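Local coordinates for StAR-related lipid transfer protein 5 (Homo sapiens, PDB 2R55) that probably binds cholesterol or other sterols through its START domain and may transport them, or other lipids, within the cell, at residues Q37-T42 with K187-T192; E80-C85 with C176-L181; V140-Y143 with T147-S150; G73-T78 with A220-A225; K46-G51 with F210-M215. All blocks are in the same frame, centred on the assembly; numbering follows the deposited sequence.

Contact 1 of 5, residues Q37-T42 with K187-T192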
# COMPACT_ATOMS: atom_id res chain seq x y z
N GLN A 37 -13.38 -6.01 -3.17
CA GLN A 37 -13.60 -7.44 -3.05
C GLN A 37 -12.58 -8.09 -2.10
O GLN A 37 -12.96 -8.95 -1.29
CB GLN A 37 -13.69 -8.12 -4.43
CG GLN A 37 -14.94 -9.05 -4.62
CD GLN A 37 -16.28 -8.37 -4.26
OE1 GLN A 37 -16.42 -7.13 -4.33
NE2 GLN A 37 -17.27 -9.18 -3.87
N TYR A 38 -11.33 -7.63 -2.13
CA TYR A 38 -10.32 -8.09 -1.18
C TYR A 38 -10.71 -7.77 0.27
O TYR A 38 -10.30 -8.46 1.20
CB TYR A 38 -8.94 -7.44 -1.39
CG TYR A 38 -8.24 -7.60 -2.72
CD1 TYR A 38 -8.51 -8.65 -3.58
CD2 TYR A 38 -7.25 -6.70 -3.09
CE1 TYR A 38 -7.84 -8.77 -4.79
CE2 TYR A 38 -6.59 -6.81 -4.28
CZ TYR A 38 -6.89 -7.86 -5.13
OH TYR A 38 -6.22 -7.97 -6.32
N ARG A 39 -11.46 -6.69 0.48
CA ARG A 39 -11.78 -6.25 1.82
C ARG A 39 -12.90 -7.12 2.39
O ARG A 39 -12.93 -7.42 3.59
CB ARG A 39 -12.17 -4.77 1.82
CG ARG A 39 -12.69 -4.22 3.14
CD ARG A 39 -11.74 -4.47 4.28
NE ARG A 39 -12.25 -3.98 5.56
CZ ARG A 39 -12.93 -4.71 6.44
NH1 ARG A 39 -13.19 -5.99 6.20
NH2 ARG A 39 -13.33 -4.15 7.57
N ARG A 40 -13.81 -7.52 1.52
CA ARG A 40 -14.97 -8.27 1.94
C ARG A 40 -14.66 -9.75 2.03
O ARG A 40 -15.13 -10.42 2.93
CB ARG A 40 -16.13 -8.02 0.99
CG ARG A 40 -16.56 -6.56 1.00
CD ARG A 40 -17.40 -6.21 -0.24
NE ARG A 40 -18.12 -4.97 0.04
CZ ARG A 40 -18.91 -4.31 -0.80
NH1 ARG A 40 -19.51 -3.20 -0.39
NH2 ARG A 40 -19.08 -4.74 -2.05
N ASP A 41 -13.84 -10.26 1.12
CA ASP A 41 -13.61 -11.70 1.05
C ASP A 41 -13.07 -12.22 2.38
O ASP A 41 -12.20 -11.60 3.00
CB ASP A 41 -12.61 -12.07 -0.05
CG ASP A 41 -13.16 -11.90 -1.45
OD1 ASP A 41 -14.41 -11.93 -1.67
OD2 ASP A 41 -12.33 -11.75 -2.37
N THR A 42 -13.57 -13.38 2.81
CA THR A 42 -13.01 -14.02 3.98
C THR A 42 -12.33 -15.35 3.63
O THR A 42 -11.73 -16.01 4.47
CB THR A 42 -14.07 -14.19 5.10
OG1 THR A 42 -15.18 -14.93 4.60
CG2 THR A 42 -14.55 -12.81 5.61
N LYS A 187 -11.60 6.45 17.36
CA LYS A 187 -10.53 5.61 16.77
C LYS A 187 -10.79 5.30 15.28
O LYS A 187 -11.82 5.70 14.73
CB LYS A 187 -10.37 4.31 17.55
CG LYS A 187 -9.83 4.46 18.97
CD LYS A 187 -10.97 4.52 19.98
CE LYS A 187 -10.51 5.03 21.33
NZ LYS A 187 -11.69 5.23 22.22
N THR A 188 -9.86 4.58 14.64
CA THR A 188 -9.94 4.26 13.20
C THR A 188 -9.42 2.85 12.85
O THR A 188 -8.35 2.45 13.30
CB THR A 188 -9.16 5.29 12.33
OG1 THR A 188 -9.44 6.63 12.78
CG2 THR A 188 -9.54 5.17 10.85
N ASN A 189 -10.18 2.12 12.05
CA ASN A 189 -9.79 0.80 11.58
C ASN A 189 -9.04 0.96 10.26
O ASN A 189 -9.54 1.63 9.33
CB ASN A 189 -11.01 -0.11 11.40
CG ASN A 189 -10.66 -1.59 11.35
OD1 ASN A 189 -10.39 -2.22 12.38
ND2 ASN A 189 -10.68 -2.16 10.15
N LEU A 190 -7.85 0.36 10.19
CA LEU A 190 -7.00 0.39 9.01
C LEU A 190 -6.73 -1.03 8.47
O LEU A 190 -6.05 -1.84 9.12
CB LEU A 190 -5.67 1.08 9.31
CG LEU A 190 -4.62 1.14 8.19
CD1 LEU A 190 -5.10 1.99 7.01
CD2 LEU A 190 -3.30 1.66 8.69
N VAL A 191 -7.26 -1.29 7.27
CA VAL A 191 -7.02 -2.55 6.55
C VAL A 191 -6.23 -2.23 5.29
O VAL A 191 -6.64 -1.39 4.47
CB VAL A 191 -8.33 -3.27 6.20
CG1 VAL A 191 -8.06 -4.70 5.72
CG2 VAL A 191 -9.25 -3.29 7.40
N THR A 192 -5.07 -2.88 5.15
CA THR A 192 -4.15 -2.56 4.07
C THR A 192 -3.79 -3.83 3.32
O THR A 192 -3.64 -4.90 3.92
CB THR A 192 -2.83 -1.96 4.56
OG1 THR A 192 -2.10 -2.95 5.29
CG2 THR A 192 -3.04 -0.73 5.44
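Arg39 reaches across from the last turn of its helix and lays the outer half of its side chain against Val191. The evidence is a run of three contacts: Arg39 CD lies 4.0 Å from Val191 CG1, Arg39 NE 3.6 Å from Val191 CG2, and Arg39 CZ 4.1 Å from the same methyl. The two side chains cross at about a right angle, and the methyl approaches the guanidinium obliquely. Two residues back, Asn189 ND2 stands 4.2 Å from Arg39 NH2. Both are donors, so they do not bond each other, and the amide and guanidinium planes are 44° apart. What brings them together is Glu179 on the adjoining strand: its OE2 forms a salt bridge with Arg39 NE, while its OE1 takes a weak hydrogen bond from Asn189 ND2. One carboxylate thus draws in both nitrogen groups and probably steadies the arginine's charge. The chain of Arg39 gets there by leaving CB anti to the backbone N (chi1 173°) and then bending at chi2 (54°), which swings the guanidinium along the strand. Val191 and Asn189 share one face of strand 188-197, which meets the end of helix 21-40. Leu190 points from the other face to Leu222 of helix 204-227, placing the sheet between the N-terminal and C-terminal helices.

Contact 2 of 5, residues E80-C85 with C176-L181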
# COMPACT_ATOMS: atom_id res chain seq x y z
N GLU A 80 -8.89 11.42 9.81
CA GLU A 80 -8.14 12.24 8.85
C GLU A 80 -6.67 12.46 9.21
O GLU A 80 -5.88 12.92 8.38
CB GLU A 80 -8.88 13.55 8.56
CG GLU A 80 -10.08 13.33 7.64
CD GLU A 80 -11.17 14.36 7.85
OE1 GLU A 80 -10.89 15.57 7.70
OE2 GLU A 80 -12.31 13.96 8.18
N GLU A 81 -6.32 12.11 10.45
CA GLU A 81 -4.92 11.99 10.83
C GLU A 81 -4.30 10.74 10.21
O GLU A 81 -3.22 10.80 9.61
CB GLU A 81 -4.78 11.95 12.36
CG GLU A 81 -4.48 13.31 12.99
CD GLU A 81 -4.66 13.31 14.50
OE1 GLU A 81 -5.10 12.28 15.05
OE2 GLU A 81 -4.37 14.34 15.15
N VAL A 82 -5.00 9.60 10.33
CA VAL A 82 -4.48 8.35 9.78
C VAL A 82 -4.42 8.44 8.28
O VAL A 82 -3.51 7.88 7.67
CB VAL A 82 -5.27 7.08 10.20
CG1 VAL A 82 -5.75 7.18 11.63
CG2 VAL A 82 -6.42 6.81 9.27
N TRP A 83 -5.37 9.15 7.68
CA TRP A 83 -5.39 9.26 6.23
C TRP A 83 -4.25 10.16 5.78
O TRP A 83 -3.51 9.81 4.85
CB TRP A 83 -6.73 9.75 5.70
CG TRP A 83 -6.68 10.13 4.27
CD1 TRP A 83 -6.60 11.40 3.76
CD2 TRP A 83 -6.66 9.25 3.13
NE1 TRP A 83 -6.55 11.36 2.39
CE2 TRP A 83 -6.59 10.06 1.98
CE3 TRP A 83 -6.72 7.87 2.98
CZ2 TRP A 83 -6.57 9.53 0.69
CZ3 TRP A 83 -6.68 7.34 1.71
CH2 TRP A 83 -6.61 8.17 0.57
N ASP A 84 -4.08 11.29 6.45
CA ASP A 84 -2.96 12.19 6.16
C ASP A 84 -1.61 11.49 6.12
O ASP A 84 -0.72 11.89 5.36
CB ASP A 84 -2.93 13.37 7.12
CG ASP A 84 -3.53 14.60 6.51
OD1 ASP A 84 -3.89 14.49 5.28
OD2 ASP A 84 -3.65 15.67 7.24
N CYS A 85 -1.47 10.44 6.92
CA CYS A 85 -0.27 9.64 6.95
C CYS A 85 -0.05 8.79 5.70
O CYS A 85 1.07 8.75 5.16
CB CYS A 85 -0.29 8.73 8.18
SG CYS A 85 -0.19 9.64 9.71
N CYS A 176 -4.91 1.07 0.94
CA CYS A 176 -5.42 1.22 2.29
C CYS A 176 -6.89 1.54 2.34
O CYS A 176 -7.36 2.38 1.57
CB CYS A 176 -4.71 2.38 2.96
SG CYS A 176 -3.15 1.88 3.53
N PHE A 177 -7.58 0.90 3.27
CA PHE A 177 -8.92 1.32 3.70
C PHE A 177 -8.86 2.00 5.08
O PHE A 177 -8.42 1.40 6.07
CB PHE A 177 -9.86 0.11 3.75
CG PHE A 177 -10.24 -0.42 2.40
CD1 PHE A 177 -9.47 -1.40 1.77
CD2 PHE A 177 -11.40 0.03 1.76
CE1 PHE A 177 -9.83 -1.92 0.51
CE2 PHE A 177 -11.77 -0.48 0.50
CZ PHE A 177 -10.97 -1.46 -0.13
N CYS A 178 -9.27 3.27 5.13
CA CYS A 178 -9.37 4.00 6.40
C CYS A 178 -10.85 4.08 6.80
O CYS A 178 -11.61 4.81 6.18
CB CYS A 178 -8.81 5.41 6.26
SG CYS A 178 -7.06 5.55 5.83
N GLU A 179 -11.24 3.32 7.83
CA GLU A 179 -12.67 3.14 8.16
C GLU A 179 -13.02 3.69 9.54
O GLU A 179 -12.47 3.24 10.54
CB GLU A 179 -13.11 1.66 8.09
CG GLU A 179 -12.48 0.85 6.93
CD GLU A 179 -12.72 -0.67 7.02
OE1 GLU A 179 -12.82 -1.23 8.14
OE2 GLU A 179 -12.81 -1.32 5.96
N PRO A 180 -13.95 4.66 9.59
CA PRO A 180 -14.38 5.25 10.87
C PRO A 180 -15.16 4.23 11.71
O PRO A 180 -15.76 3.30 11.15
CB PRO A 180 -15.30 6.40 10.43
CG PRO A 180 -15.83 5.95 9.09
CD PRO A 180 -14.67 5.24 8.44
N LEU A 181 -15.12 4.41 13.03
CA LEU A 181 -15.64 3.43 13.99
C LEU A 181 -16.65 4.05 14.93
O LEU A 181 -16.36 5.08 15.53
CB LEU A 181 -14.50 2.83 14.81
CG LEU A 181 -13.96 1.44 14.46
CD1 LEU A 181 -13.90 1.20 12.97
CD2 LEU A 181 -12.61 1.23 15.12
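Cys178 meets two consecutive helix residues, Val82 and Trp83, and its short side chain can be traced atom by atom. Its CB lies 4.1 Å from Val82 CG2. One bond further, SG lies anti to the carbonyl carbon (chi1 -62°), which carries it into the angle between the two helix side chains. There SG is 3.7 Å from Val82 CG2 and equally 3.7 Å from Trp83 CE3. The sulfur does not lie over the indole. It is 5.1 Å from the centroid of the six-membered ring and 88° off the ring normal, hence at the edge and in the ring plane, beside the CE3 corner. Trp83 offers that edge because its CG is anti to the backbone N (chi1 168°), sending the ring along the strand instead of straight at it. No hydrogen bond crosses this interface, and all three touching residues are buried. Leu79 and Val86, one helical turn to each side of this pair, also touch Cys178. The neighbours Phe177 and Glu179 point to the opposite face of strand 167-180, where Phe177 packs on Met35 of helix 21-40. The pairing with Trp83 is a cysteine sulfur-aromatic contact of the edge type, set within the packing of a short helix on the curved, mainly antiparallel sheet of the START, or helix-grip, fold.

Contact 3 of 5, residues V140-Y143 with T147-S150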
# COMPACT_ATOMS: atom_id res chain seq x y z
N VAL A 140 -7.79 7.72 -5.21
CA VAL A 140 -8.46 7.88 -3.93
C VAL A 140 -9.96 7.83 -4.18
O VAL A 140 -10.47 8.54 -5.05
CB VAL A 140 -8.09 9.23 -3.27
CG1 VAL A 140 -8.93 9.46 -2.02
CG2 VAL A 140 -6.60 9.28 -2.94
N LYS A 141 -10.66 7.00 -3.43
CA LYS A 141 -12.10 6.89 -3.56
C LYS A 141 -12.68 6.85 -2.17
O LYS A 141 -12.11 6.21 -1.28
CB LYS A 141 -12.48 5.62 -4.33
CG LYS A 141 -13.94 5.56 -4.82
CD LYS A 141 -14.19 4.28 -5.61
CE LYS A 141 -15.65 4.12 -6.02
NZ LYS A 141 -15.89 2.78 -6.65
N ARG A 142 -13.82 7.53 -2.00
CA ARG A 142 -14.43 7.71 -0.69
C ARG A 142 -15.77 7.00 -0.64
O ARG A 142 -16.55 7.08 -1.59
CB ARG A 142 -14.62 9.21 -0.44
CG ARG A 142 -13.42 10.01 -0.93
CD ARG A 142 -13.65 11.48 -1.04
NE ARG A 142 -12.40 12.15 -0.70
CZ ARG A 142 -12.12 12.62 0.51
NH1 ARG A 142 -13.01 12.51 1.50
NH2 ARG A 142 -10.95 13.19 0.73
N TYR A 143 -16.03 6.31 0.46
CA TYR A 143 -17.24 5.50 0.58
C TYR A 143 -18.35 6.15 1.42
O TYR A 143 -18.17 7.20 2.03
CB TYR A 143 -16.90 4.06 1.02
CG TYR A 143 -16.15 3.30 -0.06
CD1 TYR A 143 -16.83 2.52 -0.99
CD2 TYR A 143 -14.76 3.41 -0.19
CE1 TYR A 143 -16.17 1.84 -1.99
CE2 TYR A 143 -14.07 2.75 -1.20
CZ TYR A 143 -14.78 1.96 -2.10
OH TYR A 143 -14.11 1.31 -3.10
N THR A 147 -15.49 5.76 5.11
CA THR A 147 -14.27 5.12 4.67
C THR A 147 -13.63 5.92 3.55
O THR A 147 -14.29 6.33 2.60
CB THR A 147 -14.53 3.65 4.24
OG1 THR A 147 -14.97 2.89 5.37
CG2 THR A 147 -13.27 3.01 3.71
N ILE A 148 -12.33 6.17 3.70
CA ILE A 148 -11.51 6.75 2.66
C ILE A 148 -10.52 5.64 2.29
O ILE A 148 -10.00 4.95 3.18
CB ILE A 148 -10.78 8.03 3.15
CG1 ILE A 148 -11.71 8.90 3.99
CG2 ILE A 148 -10.26 8.84 1.96
CD1 ILE A 148 -11.03 10.06 4.72
N SER A 149 -10.28 5.44 1.00
CA SER A 149 -9.39 4.36 0.57
C SER A 149 -8.36 4.81 -0.47
O SER A 149 -8.56 5.80 -1.18
CB SER A 149 -10.18 3.18 0.01
OG SER A 149 -10.43 3.35 -1.37
N SER A 150 -7.26 4.06 -0.54
CA SER A 150 -6.27 4.28 -1.57
C SER A 150 -6.15 3.01 -2.37
O SER A 150 -6.14 1.90 -1.81
CB SER A 150 -4.92 4.72 -1.00
OG SER A 150 -4.44 3.81 -0.02
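The Tyr143 ring presents its edge to the partner strand: Ser149 OG lies in the ring plane, 3.7 Å from Tyr143 CE2, and Thr147 O is near the same plane, 4.1 Å from CD2. The other flat group, the Arg142 guanidinium, has Ile148 CG2 over one of its faces. Tyr143 takes up its position with CG beside the backbone N and anti to the carbonyl carbon (chi1 -68°), which slants the ring back over the strand pair toward Ser149. Its CB meanwhile packs 4.0 Å from Thr147 CB. Beneath the side chains runs the backbone pairing. Tyr143 N donates to Thr147 O over 2.8 Å in an almost straight bond (177° at the hydrogen). Ser149 N reaches Lys141 O at 3.0 Å, and the return bond from Lys141 N to Ser149 O is weak at 3.3 Å. Ser149 OG adds a second, weak bond to Lys141 O; its stronger partner is Asn151. On the face that carries Arg142 and Ile148, opposite Ser149, Val140 CG1 touches Ile148 CG2 at 4.2 Å, and Val140 and Ile148 both continue onto Trp83 of helix 79-86. Lys141 and Ser149 form a hydrogen-bonded pair, flanked by the non-hydrogen-bonded pairs Val140-Ser150 and Arg142-Ile148. The alternation marks antiparallel pairing, and the short connection between strands 132-142 and 148-154 makes it a beta hairpin.

Contact 4 of 5, residues G73-T78 with A220-A225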
# COMPACT_ATOMS: atom_id res chain seq x y z
N GLY A 73 -5.85 -3.78 11.65
CA GLY A 73 -5.41 -3.18 12.89
C GLY A 73 -6.04 -1.83 13.19
O GLY A 73 -6.05 -0.92 12.33
N ILE A 74 -6.57 -1.72 14.42
CA ILE A 74 -7.11 -0.46 14.92
C ILE A 74 -5.97 0.52 15.19
O ILE A 74 -5.06 0.24 15.99
CB ILE A 74 -7.95 -0.67 16.21
CG1 ILE A 74 -9.21 -1.50 15.90
CG2 ILE A 74 -8.38 0.67 16.79
CD1 ILE A 74 -9.72 -2.34 17.06
N VAL A 75 -6.01 1.65 14.49
CA VAL A 75 -5.08 2.74 14.77
C VAL A 75 -5.74 3.78 15.68
O VAL A 75 -6.88 4.21 15.44
CB VAL A 75 -4.46 3.37 13.48
CG1 VAL A 75 -5.50 3.56 12.39
CG2 VAL A 75 -3.77 4.68 13.79
N TYR A 76 -5.03 4.17 16.73
CA TYR A 76 -5.57 5.07 17.72
C TYR A 76 -5.39 6.53 17.30
O TYR A 76 -4.54 7.25 17.85
CB TYR A 76 -4.95 4.78 19.09
CG TYR A 76 -5.35 3.45 19.69
CD1 TYR A 76 -5.98 3.39 20.94
CD2 TYR A 76 -5.10 2.25 19.03
CE1 TYR A 76 -6.35 2.17 21.51
CE2 TYR A 76 -5.46 1.03 19.58
CZ TYR A 76 -6.08 1.00 20.82
OH TYR A 76 -6.44 -0.21 21.37
N GLY A 77 -6.19 6.94 16.31
CA GLY A 77 -6.19 8.31 15.80
C GLY A 77 -7.46 8.67 15.06
O GLY A 77 -8.23 7.80 14.63
N THR A 78 -7.70 9.98 14.92
CA THR A 78 -8.83 10.49 14.14
C THR A 78 -8.65 10.06 12.69
O THR A 78 -7.53 9.94 12.22
CB THR A 78 -8.91 12.04 14.17
OG1 THR A 78 -7.93 12.59 13.28
CG2 THR A 78 -8.71 12.58 15.57
N ALA A 220 3.32 -0.72 13.04
CA ALA A 220 4.13 -0.21 14.14
C ALA A 220 4.53 1.25 13.86
O ALA A 220 4.33 2.12 14.69
CB ALA A 220 5.35 -1.09 14.39
N ASN A 221 5.06 1.51 12.66
CA ASN A 221 5.48 2.86 12.25
C ASN A 221 4.32 3.83 12.19
O ASN A 221 4.37 4.89 12.80
CB ASN A 221 6.17 2.84 10.88
CG ASN A 221 7.61 2.37 10.94
OD1 ASN A 221 8.20 2.23 12.01
ND2 ASN A 221 8.19 2.14 9.76
N LEU A 222 3.29 3.46 11.44
CA LEU A 222 2.09 4.28 11.32
C LEU A 222 1.58 4.79 12.67
O LEU A 222 1.16 5.94 12.78
CB LEU A 222 1.00 3.51 10.57
CG LEU A 222 -0.26 4.19 10.01
CD1 LEU A 222 -1.41 4.11 10.99
CD2 LEU A 222 -0.02 5.63 9.56
N GLN A 223 1.63 3.93 13.69
CA GLN A 223 1.13 4.27 15.03
C GLN A 223 1.91 5.42 15.66
O GLN A 223 1.32 6.38 16.15
CB GLN A 223 1.13 3.04 15.95
CG GLN A 223 -0.09 2.14 15.77
CD GLN A 223 0.21 0.67 16.06
OE1 GLN A 223 1.37 0.28 16.25
NE2 GLN A 223 -0.84 -0.15 16.09
N LYS A 224 3.23 5.29 15.62
CA LYS A 224 4.17 6.30 16.10
C LYS A 224 3.89 7.67 15.48
O LYS A 224 3.95 8.74 16.21
CB LYS A 224 5.61 5.84 15.79
CG LYS A 224 6.76 6.87 16.00
CD LYS A 224 8.00 6.40 15.18
CE LYS A 224 8.98 7.54 14.88
NZ LYS A 224 9.96 7.81 15.99
N ALA A 225 3.60 7.64 14.14
CA ALA A 225 3.38 8.89 13.40
C ALA A 225 2.10 9.58 13.88
O ALA A 225 2.09 10.80 14.10
CB ALA A 225 3.31 8.63 11.92
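Val75, whose side chain packs on Leu222, also supplies the acceptor of a weak turn bond: Val75 O accepts a 2.9 Å bond from Gly77 N, closing an inverse gamma turn centred on Tyr76. In the helix-grip fold of START domains, this turn ends strand 67-75 where the C-terminal helix 204-227 crosses the sheet. A second polar group, the Gln223 amide, approaches the backbone, but NE2 stays 4.2 Å from Ile74 O and no hydrogen bond forms there. Just beyond the turn, Gly77 O accepts a bond from Thr188 OG1 of the adjoining strand, and Thr78 caps helix 79-86 through a bond from Glu81 N to its OG1. With no hydrogen bond between the two segments, the contact is mainly apolar. Val75 and Leu222 are both buried and cross at about a right angle. Leu190 from the sheet touches both, Val82 packs on Val75 and Trp97 on Leu222. Val75 turns one methyl to the helix because CG2 lies anti to its backbone N while CG1 sits between N and the carbonyl carbon (chi1 43°). A single branch of the leucine makes the touch: Leu222 CD1 lies 4.0 Å from Val75 CB and 3.7 Å from Val75 CG2.

Contact 5 of 5, residues K46-G51 with F210-M215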
# COMPACT_ATOMS: atom_id res chain seq x y z
N LYS A 46 -4.98 -17.18 4.66
CA LYS A 46 -4.29 -18.01 5.66
C LYS A 46 -3.40 -17.13 6.52
O LYS A 46 -2.59 -16.37 6.00
CB LYS A 46 -3.43 -19.11 5.01
CG LYS A 46 -4.00 -19.78 3.74
CD LYS A 46 -4.69 -21.10 4.04
CE LYS A 46 -6.22 -20.94 4.16
NZ LYS A 46 -6.93 -21.17 2.86
N ILE A 47 -3.56 -17.23 7.84
CA ILE A 47 -2.87 -16.34 8.78
C ILE A 47 -1.34 -16.53 8.82
O ILE A 47 -0.84 -17.67 8.82
CB ILE A 47 -3.49 -16.49 10.21
CG1 ILE A 47 -3.26 -15.23 11.05
CG2 ILE A 47 -2.99 -17.75 10.91
CD1 ILE A 47 -4.39 -14.21 10.94
N CYS A 48 -0.59 -15.42 8.85
CA CYS A 48 0.87 -15.48 9.03
C CYS A 48 1.18 -15.39 10.51
O CYS A 48 1.67 -16.33 11.13
CB CYS A 48 1.58 -14.30 8.36
SG CYS A 48 1.27 -13.94 6.64
N ARG A 49 0.89 -14.21 11.06
CA ARG A 49 1.24 -13.86 12.42
C ARG A 49 0.20 -12.90 12.99
O ARG A 49 -0.76 -12.52 12.30
CB ARG A 49 2.64 -13.25 12.46
CG ARG A 49 2.87 -12.18 11.40
CD ARG A 49 4.32 -12.12 10.97
NE ARG A 49 5.00 -10.94 11.49
CZ ARG A 49 6.32 -10.82 11.61
NH1 ARG A 49 7.13 -11.83 11.26
NH2 ARG A 49 6.84 -9.70 12.09
N GLU A 50 0.40 -12.52 14.25
CA GLU A 50 -0.47 -11.59 14.96
C GLU A 50 0.33 -10.93 16.09
O GLU A 50 1.53 -10.68 15.95
CB GLU A 50 -1.70 -12.34 15.49
CG GLU A 50 -2.99 -11.54 15.37
CD GLU A 50 -4.19 -12.42 15.04
OE1 GLU A 50 -5.25 -12.25 15.68
OE2 GLU A 50 -4.08 -13.28 14.14
N GLY A 51 -0.34 -10.65 17.20
CA GLY A 51 0.30 -9.98 18.33
C GLY A 51 -0.26 -8.60 18.55
O GLY A 51 -1.42 -8.33 18.21
N PHE A 210 9.98 -11.52 4.05
CA PHE A 210 9.99 -10.07 4.09
C PHE A 210 8.59 -9.49 4.32
O PHE A 210 8.37 -8.78 5.28
CB PHE A 210 10.63 -9.51 2.81
CG PHE A 210 10.49 -8.03 2.65
CD1 PHE A 210 11.30 -7.15 3.37
CD2 PHE A 210 9.54 -7.50 1.77
CE1 PHE A 210 11.15 -5.77 3.23
CE2 PHE A 210 9.39 -6.12 1.62
CZ PHE A 210 10.19 -5.26 2.34
N PHE A 211 7.66 -9.80 3.43
CA PHE A 211 6.33 -9.18 3.45
C PHE A 211 5.52 -9.22 4.75
O PHE A 211 5.10 -8.16 5.21
CB PHE A 211 5.51 -9.63 2.26
CG PHE A 211 5.94 -9.01 0.99
CD1 PHE A 211 5.89 -7.62 0.85
CD2 PHE A 211 6.45 -9.78 -0.04
CE1 PHE A 211 6.31 -7.01 -0.31
CE2 PHE A 211 6.87 -9.18 -1.21
CZ PHE A 211 6.81 -7.79 -1.34
N PRO A 212 5.30 -10.41 5.34
CA PRO A 212 4.67 -10.46 6.67
C PRO A 212 5.25 -9.41 7.61
O PRO A 212 4.52 -8.54 8.12
CB PRO A 212 5.02 -11.85 7.18
CG PRO A 212 5.30 -12.66 5.99
CD PRO A 212 5.61 -11.76 4.84
N ARG A 213 6.57 -9.48 7.79
CA ARG A 213 7.32 -8.60 8.67
C ARG A 213 7.22 -7.15 8.24
O ARG A 213 7.21 -6.25 9.07
CB ARG A 213 8.79 -9.01 8.68
CG ARG A 213 9.08 -10.37 9.30
CD ARG A 213 10.35 -10.34 10.20
NE ARG A 213 11.58 -10.09 9.44
CZ ARG A 213 12.77 -9.82 9.98
NH1 ARG A 213 12.93 -9.76 11.30
NH2 ARG A 213 13.81 -9.61 9.18
N SER A 214 7.12 -6.95 6.93
CA SER A 214 7.03 -5.61 6.36
C SER A 214 5.71 -4.97 6.80
O SER A 214 5.68 -3.79 7.15
CB SER A 214 7.13 -5.69 4.83
OG SER A 214 7.35 -4.42 4.24
N MET A 215 4.64 -5.76 6.81
CA MET A 215 3.31 -5.29 7.24
C MET A 215 3.20 -4.96 8.73
O MET A 215 2.64 -3.93 9.09
CB MET A 215 2.24 -6.31 6.84
CG MET A 215 0.80 -5.86 7.07
SD MET A 215 0.13 -4.84 5.74
CE MET A 215 -0.14 -6.05 4.46
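Arg49, Pro212 and Arg213 contribute most of this surface contact, with the strand arginine draped over the helix. Its aliphatic part crosses the proline ring at about a right angle, and Arg49 CD comes to 3.9 Å from Pro212 CB. Further out, the guanidinium lies with one face toward the helix backbone: Arg213 CA is 3.6 Å above its plane and Pro212 C 4.2 Å above it, both displaced toward the rim. The polar end of Arg49 bonds not to either of these residues but to Thr216, through NH2 and the threonine OG1; that hydroxyl is bonded to Arg213 O as well, so one side chain of the next turn ties the guanidinium to the helix. The Arg213 chain passes obliquely beside it, its guanidinium plane 68° from that of Arg49. Arg49 NH1 and Arg213 NE stay 5.1 Å apart, a like-charged pair without direct contact. A bend at chi3 (-107°) carries the Arg49 guanidinium across the helix toward Arg213. Cys48 adds a looser contact, its SG 4.3 Å from Pro212 CG. Consecutive strand residues can both point at the helix because Cys48 and Arg49 form a classic beta bulge opposite Val56. The helix is kinked at Pro212, whose N has no bond to the preceding turn. Strand 46-49 crosses this helical segment at 69°, its axis 9.0 Å away. It lies at the sheet end beside strand 54-60, while Tyr69 of strand 67-75 touches Pro212 and Met215 from the next position inward.

Contacts 1, 2 and 3 follow neighbouring strands of one curled sheet. Contact 1 meets contact 2 through a probable hydrogen bond between Val191 O and Phe177 N (2.8 Å), and contact 2 meets contact 3 through a probable hydrogen bond between Cys178 N and Ile148 O (2.7 Å); the centres of contacts 2 and 3 are 9 Å apart. Contact 4 joins contact 2 where Val82 CG1 lies 3.7 Å from Val75 CG1. Contacts 4 and 5 share helix 204-227, their centres about 17 Å apart, and fix it to the sheet at two levels. In START domains this helix covers the lipid cavity, so both probably hold the lid of the sterol cavity against the sheet, whereas contact 1 lies on the sheet's other face.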